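Local coordinates for protein aldose 1-epimerase (Escherichia coli, PDB 3NRE) that probably interconverts the alpha and beta anomers of aldose sugars, as aldose 1-epimerases do, at residues F26-T31 and L286-L291; R212-Q215 and Y220-I223; S257-P260 and H264-E267. All blocks are in the same frame, centred on the assembly; numbering follows the deposited sequence.

How the interactions relate
Interactions 1 and 2 adjoin, with centres 9 Å apart, and share a sheet: strands 279-290 and 220-227 are neighbours in it. Two links tie them, a salt bridge of 2.6 Å between E289 OE2 and R212 NH1 and a probable backbone hydrogen bond of 2.8 Å between R287 O and I223 N. Interaction 1 packs another sheet on this one; interaction 2 is a hairpin within it. Interaction 3 belongs to a distant loop, its centre 34 Å from that of interaction 1 and 29 Å from that of interaction 2. Interactions 2 and 3 follow each other in sequence, and both lie within the 254 residues between the segments of interaction 1.

Interaction 1: F26-T31 and L286-L291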
ATOM      1  N   PHE A  26      -2.968  -3.972 -14.238  1.00 21.79           N
ATOM      2  CA  PHE A  26      -2.748  -5.387 -14.046  1.00 20.42           C
ATOM      3  C   PHE A  26      -4.008  -6.074 -14.559  1.00 22.79           C
ATOM      4  O   PHE A  26      -5.117  -5.812 -14.060  1.00 23.45           O
ATOM      5  CB  PHE A  26      -2.517  -5.673 -12.552  1.00 21.87           C
ATOM      6  CG  PHE A  26      -2.205  -7.101 -12.241  1.00 20.54           C
ATOM      7  CD1 PHE A  26      -1.502  -7.891 -13.129  1.00 25.03           C
ATOM      8  CD2 PHE A  26      -2.537  -7.639 -11.008  1.00 23.40           C
ATOM      9  CE1 PHE A  26      -1.210  -9.240 -12.815  1.00 30.17           C
ATOM     10  CE2 PHE A  26      -2.236  -8.965 -10.695  1.00 25.72           C
ATOM     11  CZ  PHE A  26      -1.597  -9.764 -11.572  1.00 24.55           C
ATOM     12  N   TRP A  27      -3.834  -6.888 -15.604  1.00 22.51           N
ATOM     13  CA  TRP A  27      -4.943  -7.474 -16.334  1.00 23.64           C
ATOM     14  C   TRP A  27      -4.729  -8.966 -16.610  1.00 26.90           C
ATOM     15  O   TRP A  27      -3.606  -9.440 -16.673  1.00 24.86           O
ATOM     16  CB  TRP A  27      -5.129  -6.825 -17.700  1.00 26.27           C
ATOM     17  CG  TRP A  27      -5.356  -5.360 -17.761  1.00 22.23           C
ATOM     18  CD1 TRP A  27      -6.582  -4.703 -17.793  1.00 26.87           C
ATOM     19  CD2 TRP A  27      -4.355  -4.334 -17.864  1.00 23.47           C
ATOM     20  NE1 TRP A  27      -6.374  -3.354 -17.877  1.00 27.82           N
ATOM     21  CE2 TRP A  27      -5.028  -3.102 -17.909  1.00 26.06           C
ATOM     22  CE3 TRP A  27      -2.969  -4.349 -17.961  1.00 24.91           C
ATOM     23  CZ2 TRP A  27      -4.352  -1.885 -18.105  1.00 28.46           C
ATOM     24  CZ3 TRP A  27      -2.283  -3.131 -18.084  1.00 25.06           C
ATOM     25  CH2 TRP A  27      -2.986  -1.927 -18.190  1.00 27.38           C
ATOM     26  N   ARG A  28      -5.848  -9.681 -16.693  1.00 27.94           N
ATOM     27  CA  ARG A  28      -5.862 -11.039 -17.219  0.50 30.91           C
ATOM     28  C   ARG A  28      -6.698 -10.927 -18.467  1.00 31.07           C
ATOM     29  O   ARG A  28      -7.876 -10.594 -18.385  1.00 31.27           O
ATOM     30  CB  ARG A  28      -6.476 -12.006 -16.219  0.50 31.85           C
ATOM     31  CG  ARG A  28      -6.269 -13.464 -16.619  0.50 35.89           C
ATOM     32  CD  ARG A  28      -7.411 -14.301 -16.127  0.50 42.54           C
ATOM     33  NE  ARG A  28      -8.697 -13.776 -16.598  0.50 45.49           N
ATOM     34  CZ  ARG A  28      -9.728 -13.521 -15.806  0.50 43.45           C
ATOM     35  NH1 ARG A  28      -9.633 -13.761 -14.505  0.50 45.20           N
ATOM     36  NH2 ARG A  28     -10.853 -13.045 -16.323  0.50 43.18           N
ATOM     37  N   ASP A  29      -6.076 -11.129 -19.639  1.00 32.07           N
ATOM     38  CA  ASP A  29      -6.731 -10.806 -20.915  1.00 32.79           C
ATOM     39  C   ASP A  29      -7.160  -9.331 -20.811  1.00 30.87           C
ATOM     40  O   ASP A  29      -6.317  -8.515 -20.441  1.00 30.83           O
ATOM     41  CB  ASP A  29      -7.910 -11.776 -21.218  1.00 37.43           C
ATOM     42  CG  ASP A  29      -7.433 -13.162 -21.582  1.00 46.00           C
ATOM     43  OD1 ASP A  29      -6.388 -13.226 -22.279  1.00 48.82           O
ATOM     44  OD2 ASP A  29      -8.078 -14.170 -21.182  1.00 45.07           O
ATOM     45  N   THR A  30      -8.435  -8.996 -21.056  1.00 32.15           N
ATOM     46  CA  THR A  30      -8.917  -7.607 -20.987  1.00 31.83           C
ATOM     47  C   THR A  30      -9.567  -7.263 -19.621  1.00 32.59           C
ATOM     48  O   THR A  30     -10.052  -6.140 -19.430  1.00 34.19           O
ATOM     49  CB  THR A  30      -9.903  -7.299 -22.112  1.00 37.57           C
ATOM     50  OG1 THR A  30     -11.043  -8.156 -21.977  1.00 38.98           O
ATOM     51  CG2 THR A  30      -9.231  -7.506 -23.523  1.00 39.48           C
ATOM     52  N   THR A  31      -9.524  -8.201 -18.675  1.00 28.42           N
ATOM     53  CA  THR A  31     -10.155  -8.050 -17.357  1.00 28.08           C
ATOM     54  C   THR A  31      -9.181  -7.365 -16.381  1.00 26.04           C
ATOM     55  O   THR A  31      -8.086  -7.849 -16.138  1.00 24.48           O
ATOM     56  CB  THR A  31     -10.582  -9.428 -16.722  1.00 31.10           C
ATOM     57  OG1 THR A  31     -11.409 -10.153 -17.629  1.00 33.45           O
ATOM     58  CG2 THR A  31     -11.349  -9.242 -15.354  1.00 31.41           C
ATOM     59  N   LEU A 286       0.057 -11.259  -5.413  1.00 27.43           N
ATOM     60  CA  LEU A 286      -1.354 -11.302  -5.783  1.00 27.51           C
ATOM     61  C   LEU A 286      -1.539 -12.440  -6.766  1.00 28.49           C
ATOM     62  O   LEU A 286      -1.014 -12.394  -7.861  1.00 28.53           O
ATOM     63  CB  LEU A 286      -1.774  -9.967  -6.423  1.00 26.56           C
ATOM     64  CG  LEU A 286      -1.580  -8.687  -5.586  1.00 27.37           C
ATOM     65  CD1 LEU A 286      -1.908  -7.446  -6.433  1.00 28.30           C
ATOM     66  CD2 LEU A 286      -2.400  -8.751  -4.304  1.00 28.47           C
ATOM     67  N   ARG A 287      -2.316 -13.447  -6.390  1.00 29.29           N
ATOM     68  CA  ARG A 287      -2.508 -14.611  -7.230  1.00 27.96           C
ATOM     69  C   ARG A 287      -3.933 -14.659  -7.717  1.00 32.79           C
ATOM     70  O   ARG A 287      -4.866 -14.548  -6.909  1.00 31.00           O
ATOM     71  CB  ARG A 287      -2.152 -15.898  -6.480  1.00 33.07           C
ATOM     72  CG  ARG A 287      -2.377 -17.153  -7.287  1.00 33.19           C
ATOM     73  CD  ARG A 287      -1.669 -18.395  -6.708  1.00 38.74           C
ATOM     74  NE  ARG A 287      -2.173 -18.726  -5.373  1.00 41.65           N
ATOM     75  CZ  ARG A 287      -3.316 -19.364  -5.117  1.00 52.82           C
ATOM     76  NH1 ARG A 287      -4.135 -19.756  -6.090  1.00 51.04           N
ATOM     77  NH2 ARG A 287      -3.652 -19.609  -3.860  1.00 52.10           N
ATOM     78  N   VAL A 288      -4.128 -14.866  -9.025  1.00 29.66           N
ATOM     79  CA  VAL A 288      -5.482 -14.944  -9.573  0.50 32.42           C
ATOM     80  C   VAL A 288      -5.918 -16.385  -9.582  1.00 34.37           C
ATOM     81  O   VAL A 288      -5.166 -17.250 -10.035  1.00 35.40           O
ATOM     82  CB  VAL A 288      -5.586 -14.412 -11.021  0.50 33.85           C
ATOM     83  CG1 VAL A 288      -7.056 -14.195 -11.402  0.50 35.60           C
ATOM     84  CG2 VAL A 288      -4.805 -13.149 -11.178  0.50 28.25           C
ATOM     85  N   GLU A 289      -7.126 -16.648  -9.105  1.00 37.61           N
ATOM     86  CA  GLU A 289      -7.655 -17.990  -9.223  1.00 41.93           C
ATOM     87  C   GLU A 289      -9.111 -18.015  -9.633  1.00 47.88           C
ATOM     88  O   GLU A 289      -9.883 -17.078  -9.391  1.00 40.70           O
ATOM     89  CB  GLU A 289      -7.410 -18.822  -7.951  1.00 46.70           C
ATOM     90  CG  GLU A 289      -8.045 -18.324  -6.694  1.00 49.35           C
ATOM     91  CD  GLU A 289      -7.980 -19.353  -5.539  1.00 62.59           C
ATOM     92  OE1 GLU A 289      -7.032 -20.157  -5.495  1.00 63.62           O
ATOM     93  OE2 GLU A 289      -8.872 -19.339  -4.660  1.00 61.94           O
ATOM     94  N   TRP A 290      -9.486 -19.099 -10.320  1.00 51.30           N
ATOM     95  CA  TRP A 290     -10.867 -19.248 -10.722  1.00 59.62           C
ATOM     96  C   TRP A 290     -11.559 -19.494  -9.382  1.00 63.27           C
ATOM     97  O   TRP A 290     -11.012 -20.186  -8.548  1.00 67.88           O
ATOM     98  CB  TRP A 290     -11.015 -20.362 -11.780  1.00 63.27           C
ATOM     99  CG  TRP A 290     -10.589 -19.912 -13.232  1.00 65.59           C
ATOM    100  CD1 TRP A 290     -11.197 -20.289 -14.400  1.00 83.48           C
ATOM    101  CD2 TRP A 290      -9.498 -19.024 -13.628  1.00 72.84           C
ATOM    102  NE1 TRP A 290     -10.567 -19.709 -15.481  1.00 82.26           N
ATOM    103  CE2 TRP A 290      -9.530 -18.932 -15.043  1.00 77.59           C
ATOM    104  CE3 TRP A 290      -8.506 -18.308 -12.932  1.00 70.51           C
ATOM    105  CZ2 TRP A 290      -8.610 -18.147 -15.771  1.00 76.74           C
ATOM    106  CZ3 TRP A 290      -7.591 -17.520 -13.652  1.00 67.78           C
ATOM    107  CH2 TRP A 290      -7.652 -17.453 -15.050  1.00 79.81           C
ATOM    108  N   LEU A 291     -12.696 -18.844  -9.138  1.00 67.64           N
ATOM    109  CA  LEU A 291     -13.286 -18.792  -7.791  1.00 72.62           C
ATOM    110  C   LEU A 291     -13.853 -20.168  -7.402  1.00 79.32           C
ATOM    111  O   LEU A 291     -14.140 -21.004  -8.286  1.00 81.98           O
ATOM    112  CB  LEU A 291     -14.375 -17.698  -7.740  1.00 72.26           C
ATOM    113  CG  LEU A 291     -14.904 -17.064  -6.443  1.00 76.77           C
ATOM    114  CD1 LEU A 291     -16.142 -16.228  -6.791  1.00 81.52           C
ATOM    115  CD2 LEU A 291     -15.258 -18.043  -5.304  1.00 85.90           C
ATOM    116  OXT LEU A 291     -14.021 -20.504  -6.209  1.00 83.14           O
TER
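NH1 of R28 lies over one face of the W290 indole, while CD of R28 comes in beyond the rim, 3.3 Å from CH2 of W290. NE of R28 follows at 4.1 Å from the same CH2. Guanidinium and indole planes are 58° apart, which rules out a parallel stack. At the edge of the guanidinium, near its plane, CG1 of V288 stands 4.1 Å from NH1 of R28. R28 and V288 were each modelled in two conformers and W290 is poorly ordered, so the contacts of R28 with both are doubtful. The F26 ring, deeper in, is approached obliquely by L286, whose CB is 4.4 Å from CE2 of F26.

These side chains sit between two layers of a beta sandwich, the architecture of the galactose mutarotase clan. Strand 22-28 belongs to a small antiparallel sheet and strand 279-290 to a larger one. Their local axes pass 10.1 Å apart at an angle of 23° and run in roughly the same direction; no hydrogen bond joins the segments, as expected of sheets packed face to face rather than edge to edge. Alternation along the strands sends F26 and R28 toward L286 and V288, while R287 and E289 point to the other face and pair with each other there.

R28 also opens a type II' turn ending at T31, closed by two backbone bonds, R28 N to T31 O and T31 N to R28 O. Its CG lies anti to the backbone N (chi1 -169°), and bends further along the chain carry the guanidinium across to V288 and W290. L12, S11 and Y220 also touch the R28 side chain, and F26 also touches L14, L33 and L128.

Interaction 2: R212-Q215 and Y220-I223; sequences RIEQ and YAII
Q215 and Y220 lie side by side across the two strands and have the largest buried areas. CB of Q215 stands over one face of the Y220 ring, 3.8 Å from its centroid and 18° off the normal, a CH-pi contact. Y220 takes the less common chi1 of 73°, with CG between its backbone N and carbonyl carbon, which turns the ring beneath the glutamine. One water joins their polar ends, accepting from NE2 of Q215 at 3.0 Å and lying 2.8 Å from OH of Y220. The amide is held further by T158, Q217 and the carbonyl of P153.

The backbones form an antiparallel beta hairpin within the larger sheet of the sandwich. I213 and I222 make a hydrogen-bonded pair with both bonds short and nearly straight. At Q215 and Y220 the ladder is uneven: Q215 N to Y220 O measures 2.8 Å, but the return bond from Y220 N to Q215 O is weak at 3.4 Å.

R212, modelled in two conformers and described in one, works on the opposite face, its chain extended from CG to NE. CB of A221 lies over one guanidinium face, 3.6 Å from NH2 of R212, while CD1 of I223 reaches the edge, 3.4 Å from NH1. NE donates in the guanidinium plane to OE2 of E214, 3.2 Å away; NH1 is bound by E289, and OE1 of E214 by R159.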
ATOM      1  N   ARG A 212      -8.289 -12.351   0.796  1.00 32.17           N
ATOM      2  CA  ARG A 212      -8.956 -12.863  -0.390  0.60 32.12           C
ATOM      3  C   ARG A 212      -9.897 -11.777  -0.880  1.00 33.32           C
ATOM      4  O   ARG A 212     -10.693 -11.255  -0.092  1.00 33.21           O
ATOM      5  CB  ARG A 212      -9.698 -14.150  -0.032  0.60 34.71           C
ATOM      6  CG  ARG A 212     -10.349 -14.827  -1.163  0.60 38.72           C
ATOM      7  CD  ARG A 212     -10.865 -16.181  -0.741  0.60 39.80           C
ATOM      8  NE  ARG A 212     -11.754 -16.704  -1.757  0.60 42.15           N
ATOM      9  CZ  ARG A 212     -11.377 -17.375  -2.847  0.60 44.04           C
ATOM     10  NH1 ARG A 212     -10.097 -17.667  -3.078  0.60 43.11           N
ATOM     11  NH2 ARG A 212     -12.302 -17.789  -3.709  0.60 44.41           N
ATOM     12  N   ILE A 213      -9.745 -11.382  -2.157  1.00 29.35           N
ATOM     13  CA  ILE A 213     -10.634 -10.430  -2.770  1.00 31.59           C
ATOM     14  C   ILE A 213     -11.470 -11.215  -3.791  1.00 30.19           C
ATOM     15  O   ILE A 213     -10.921 -11.627  -4.808  1.00 30.33           O
ATOM     16  CB  ILE A 213      -9.853  -9.288  -3.478  1.00 27.52           C
ATOM     17  CG1 ILE A 213      -9.071  -8.417  -2.476  1.00 32.66           C
ATOM     18  CG2 ILE A 213     -10.770  -8.380  -4.263  1.00 29.12           C
ATOM     19  CD1 ILE A 213      -7.667  -8.935  -2.167  1.00 34.92           C
ATOM     20  N   GLU A 214     -12.777 -11.377  -3.552  1.00 29.04           N
ATOM     21  CA  GLU A 214     -13.627 -12.124  -4.453  1.00 28.33           C
ATOM     22  C   GLU A 214     -14.369 -11.237  -5.412  1.00 28.92           C
ATOM     23  O   GLU A 214     -15.019 -10.274  -4.971  1.00 29.25           O
ATOM     24  CB  GLU A 214     -14.671 -12.940  -3.683  1.00 34.05           C
ATOM     25  CG  GLU A 214     -14.046 -13.941  -2.748  1.00 42.29           C
ATOM     26  CD  GLU A 214     -15.043 -14.645  -1.827  1.00 52.05           C
ATOM     27  OE1 GLU A 214     -16.274 -14.427  -1.930  1.00 52.82           O
ATOM     28  OE2 GLU A 214     -14.563 -15.404  -0.967  1.00 49.66           O
ATOM     29  N   GLN A 215     -14.333 -11.612  -6.696  1.00 28.13           N
ATOM     30  CA  GLN A 215     -14.944 -10.850  -7.776  1.00 30.00           C
ATOM     31  C   GLN A 215     -15.914 -11.800  -8.489  1.00 34.20           C
ATOM     32  O   GLN A 215     -15.720 -12.193  -9.641  1.00 31.76           O
ATOM     33  CB  GLN A 215     -13.846 -10.276  -8.679  1.00 30.15           C
ATOM     34  CG  GLN A 215     -12.855  -9.332  -7.948  1.00 26.69           C
ATOM     35  CD  GLN A 215     -13.474  -7.997  -7.574  1.00 25.08           C
ATOM     36  OE1 GLN A 215     -14.718  -7.867  -7.552  1.00 27.85           O
ATOM     37  NE2 GLN A 215     -12.623  -6.954  -7.414  1.00 24.67           N
ATOM     38  N   TYR A 220     -13.682 -14.756 -10.718  1.00 40.40           N
ATOM     39  CA  TYR A 220     -12.355 -14.992 -10.104  1.00 34.23           C
ATOM     40  C   TYR A 220     -12.226 -14.388  -8.689  1.00 36.16           C
ATOM     41  O   TYR A 220     -13.103 -13.634  -8.210  1.00 34.84           O
ATOM     42  CB  TYR A 220     -11.253 -14.457 -11.007  1.00 34.85           C
ATOM     43  CG  TYR A 220     -11.178 -12.944 -11.028  1.00 34.70           C
ATOM     44  CD1 TYR A 220     -10.396 -12.281 -10.129  1.00 33.04           C
ATOM     45  CD2 TYR A 220     -11.934 -12.186 -11.903  1.00 35.40           C
ATOM     46  CE1 TYR A 220     -10.309 -10.917 -10.118  1.00 28.05           C
ATOM     47  CE2 TYR A 220     -11.861 -10.790 -11.899  1.00 29.65           C
ATOM     48  CZ  TYR A 220     -11.072 -10.163 -10.987  1.00 29.87           C
ATOM     49  OH  TYR A 220     -10.964  -8.787 -10.913  1.00 28.69           O
ATOM     50  N   ALA A 221     -11.136 -14.757  -8.026  1.00 30.24           N
ATOM     51  CA  ALA A 221     -10.736 -14.154  -6.764  1.00 32.75           C
ATOM     52  C   ALA A 221      -9.246 -13.852  -6.902  1.00 30.82           C
ATOM     53  O   ALA A 221      -8.550 -14.496  -7.698  1.00 34.09           O
ATOM     54  CB  ALA A 221     -10.971 -15.087  -5.595  1.00 33.94           C
ATOM     55  N   ILE A 222      -8.772 -12.897  -6.118  1.00 30.45           N
ATOM     56  CA  ILE A 222      -7.347 -12.585  -5.986  1.00 29.61           C
ATOM     57  C   ILE A 222      -6.948 -12.935  -4.576  1.00 31.69           C
ATOM     58  O   ILE A 222      -7.638 -12.544  -3.634  1.00 30.49           O
ATOM     59  CB  ILE A 222      -7.042 -11.080  -6.192  1.00 30.44           C
ATOM     60  CG1 ILE A 222      -7.321 -10.681  -7.631  1.00 32.14           C
ATOM     61  CG2 ILE A 222      -5.593 -10.751  -5.806  1.00 30.34           C
ATOM     62  CD1 ILE A 222      -6.762  -9.341  -7.991  1.00 40.99           C
ATOM     63  N   ILE A 223      -5.852 -13.690  -4.461  1.00 30.96           N
ATOM     64  CA  ILE A 223      -5.301 -14.137  -3.189  1.00 33.73           C
ATOM     65  C   ILE A 223      -4.081 -13.291  -2.942  1.00 31.58           C
ATOM     66  O   ILE A 223      -3.110 -13.332  -3.690  1.00 31.63           O
ATOM     67  CB  ILE A 223      -4.821 -15.599  -3.200  1.00 35.25           C
ATOM     68  CG1 ILE A 223      -5.982 -16.556  -3.395  1.00 41.83           C
ATOM     69  CG2 ILE A 223      -4.010 -15.927  -1.926  1.00 37.71           C
ATOM     70  CD1 ILE A 223      -7.021 -16.443  -2.376  1.00 50.28           C
TER
HETATM   71  O   HOH W   1      -9.933  -7.573  -8.571  1.00 24.61           O

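Interaction 3: S257-P260 and H264-E267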
ATOM      1  N   SER A 257       3.459  -3.060   6.915  1.00 23.99           N
ATOM      2  CA  SER A 257       4.329  -3.820   7.801  1.00 27.08           C
ATOM      3  C   SER A 257       4.258  -3.371   9.263  1.00 27.48           C
ATOM      4  O   SER A 257       4.912  -3.980  10.133  1.00 27.11           O
ATOM      5  CB  SER A 257       5.778  -3.695   7.316  1.00 28.25           C
ATOM      6  OG  SER A 257       6.301  -2.414   7.578  1.00 26.90           O
ATOM      7  N   HIS A 258       3.450  -2.342   9.521  1.00 24.12           N
ATOM      8  CA  HIS A 258       3.341  -1.747  10.840  1.00 26.14           C
ATOM      9  C   HIS A 258       1.978  -1.150  11.030  1.00 26.06           C
ATOM     10  O   HIS A 258       1.233  -1.056  10.072  1.00 24.36           O
ATOM     11  CB  HIS A 258       4.432  -0.697  11.041  1.00 25.21           C
ATOM     12  CG  HIS A 258       4.292   0.493  10.142  1.00 24.81           C
ATOM     13  ND1 HIS A 258       3.652   1.647  10.531  1.00 24.67           N
ATOM     14  CD2 HIS A 258       4.745   0.712   8.887  1.00 22.64           C
ATOM     15  CE1 HIS A 258       3.677   2.512   9.529  1.00 24.34           C
ATOM     16  NE2 HIS A 258       4.318   1.970   8.512  1.00 24.56           N
ATOM     17  N   ALA A 259       1.681  -0.743  12.277  1.00 25.66           N
ATOM     18  CA  ALA A 259       0.408  -0.111  12.631  1.00 25.59           C
ATOM     19  C   ALA A 259       0.504   1.395  12.413  1.00 24.71           C
ATOM     20  O   ALA A 259       1.585   1.956  12.585  1.00 23.06           O
ATOM     21  CB  ALA A 259       0.056  -0.382  14.064  1.00 27.16           C
ATOM     22  N   PRO A 260      -0.642   2.040  12.118  1.00 25.19           N
ATOM     23  CA  PRO A 260      -0.622   3.491  12.066  1.00 24.53           C
ATOM     24  C   PRO A 260      -0.160   4.076  13.406  1.00 26.05           C
ATOM     25  O   PRO A 260      -0.552   3.570  14.475  1.00 26.22           O
ATOM     26  CB  PRO A 260      -2.069   3.840  11.790  1.00 27.48           C
ATOM     27  CG  PRO A 260      -2.857   2.673  12.346  1.00 27.48           C
ATOM     28  CD  PRO A 260      -2.005   1.496  12.093  1.00 25.94           C
ATOM     29  N   HIS A 264       4.787   6.466  17.572  1.00 25.72           N
ATOM     30  CA  HIS A 264       4.454   6.903  18.933  0.50 25.99           C
ATOM     31  C   HIS A 264       4.420   5.798  19.988  1.00 27.89           C
ATOM     32  O   HIS A 264       4.249   6.081  21.174  1.00 30.30           O
ATOM     33  CB  HIS A 264       3.095   7.598  18.947  0.50 25.30           C
ATOM     34  CG  HIS A 264       3.056   8.835  18.108  0.50 22.84           C
ATOM     35  ND1 HIS A 264       1.936   9.218  17.401  0.50 26.11           N
ATOM     36  CD2 HIS A 264       4.007   9.759  17.848  0.50 23.57           C
ATOM     37  CE1 HIS A 264       2.205  10.333  16.741  0.50 23.62           C
ATOM     38  NE2 HIS A 264       3.454  10.678  16.993  0.50 27.15           N
ATOM     39  N   ARG A 265       4.586   4.548  19.574  1.00 28.31           N
ATOM     40  CA  ARG A 265       4.486   3.402  20.502  1.00 30.27           C
ATOM     41  C   ARG A 265       5.883   3.017  21.006  1.00 30.29           C
ATOM     42  O   ARG A 265       6.881   3.414  20.403  1.00 31.66           O
ATOM     43  CB  ARG A 265       3.852   2.209  19.788  1.00 31.77           C
ATOM     44  CG  ARG A 265       2.450   2.403  19.456  1.00 32.02           C
ATOM     45  CD  ARG A 265       1.683   1.159  19.091  1.00 38.55           C
ATOM     46  NE  ARG A 265       0.312   1.613  18.835  1.00 41.11           N
ATOM     47  CZ  ARG A 265      -0.139   2.047  17.659  1.00 35.83           C
ATOM     48  NH1 ARG A 265       0.638   2.048  16.599  1.00 31.01           N
ATOM     49  NH2 ARG A 265      -1.384   2.495  17.547  1.00 44.23           N
ATOM     50  N   PRO A 266       5.962   2.237  22.104  1.00 36.95           N
ATOM     51  CA  PRO A 266       7.315   1.890  22.557  1.00 38.85           C
ATOM     52  C   PRO A 266       8.154   1.124  21.523  1.00 38.64           C
ATOM     53  O   PRO A 266       7.644   0.226  20.803  1.00 38.70           O
ATOM     54  CB  PRO A 266       7.078   1.018  23.802  1.00 41.10           C
ATOM     55  CG  PRO A 266       5.697   1.405  24.286  1.00 42.40           C
ATOM     56  CD  PRO A 266       4.914   1.798  23.050  1.00 39.34           C
ATOM     57  N   GLU A 267       9.415   1.544  21.440  1.00 38.16           N
ATOM     58  CA  GLU A 267      10.395   1.025  20.523  1.00 39.83           C
ATOM     59  C   GLU A 267       9.867   0.997  19.091  1.00 39.14           C
ATOM     60  O   GLU A 267      10.294   0.197  18.283  1.00 37.21           O
ATOM     61  CB  GLU A 267      10.877  -0.368  20.986  1.00 45.53           C
ATOM     62  CG  GLU A 267      11.583  -0.377  22.324  1.00 43.22           C
TER
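The loop that leaves strand 250-256 and runs to strand 272-274 folds back on itself here, and R265 closes the bend on P260. The evidence is one good hydrogen bond and one poor one. NH1 of R265 lies 2.9 Å from the carbonyl O of P260, with an N-H...O angle of 158°. NH2 of R265 is 3.4 Å from the same oxygen, a weak second bond. The oxygen sits at the edge of the guanidinium, close to its plane, as suits donation by the two terminal nitrogens. Seen from the carbonyl the fit is less regular: NH1 stands above the carbonyl plane, 41° out of it, and therefore does not use a lone-pair direction.

The arginine reaches across because its chain is extended from CG to NE, bridging backbones whose nearest CA atoms, P260 and H264, are still 9.2 Å apart. CB of A259 adds an apolar touch, 3.6 Å from NH1 of R265. D262, between the two segments, grips both sides: OD1 forms a salt bridge with NH1 of R265 and OD2 takes the backbone N of A259. W168 of strand 166-170 packs on A259, P260 and R265 alike.

H258 bonds to the next residue of its own segment: its ND1 donates to A259 O at 2.9 Å, approaching from above the carbonyl plane, while NE2 is bonded to the backbone N of A55, linking this loop to another part of the chain.

P260 is buried, so the bonds from R265 satisfy a carbonyl oxygen within the protein, and the carboxylate of D262 probably offsets the arginine's positive charge. With NH1 shared between carbonyl and carboxylate, rotation of the guanidinium should be restricted.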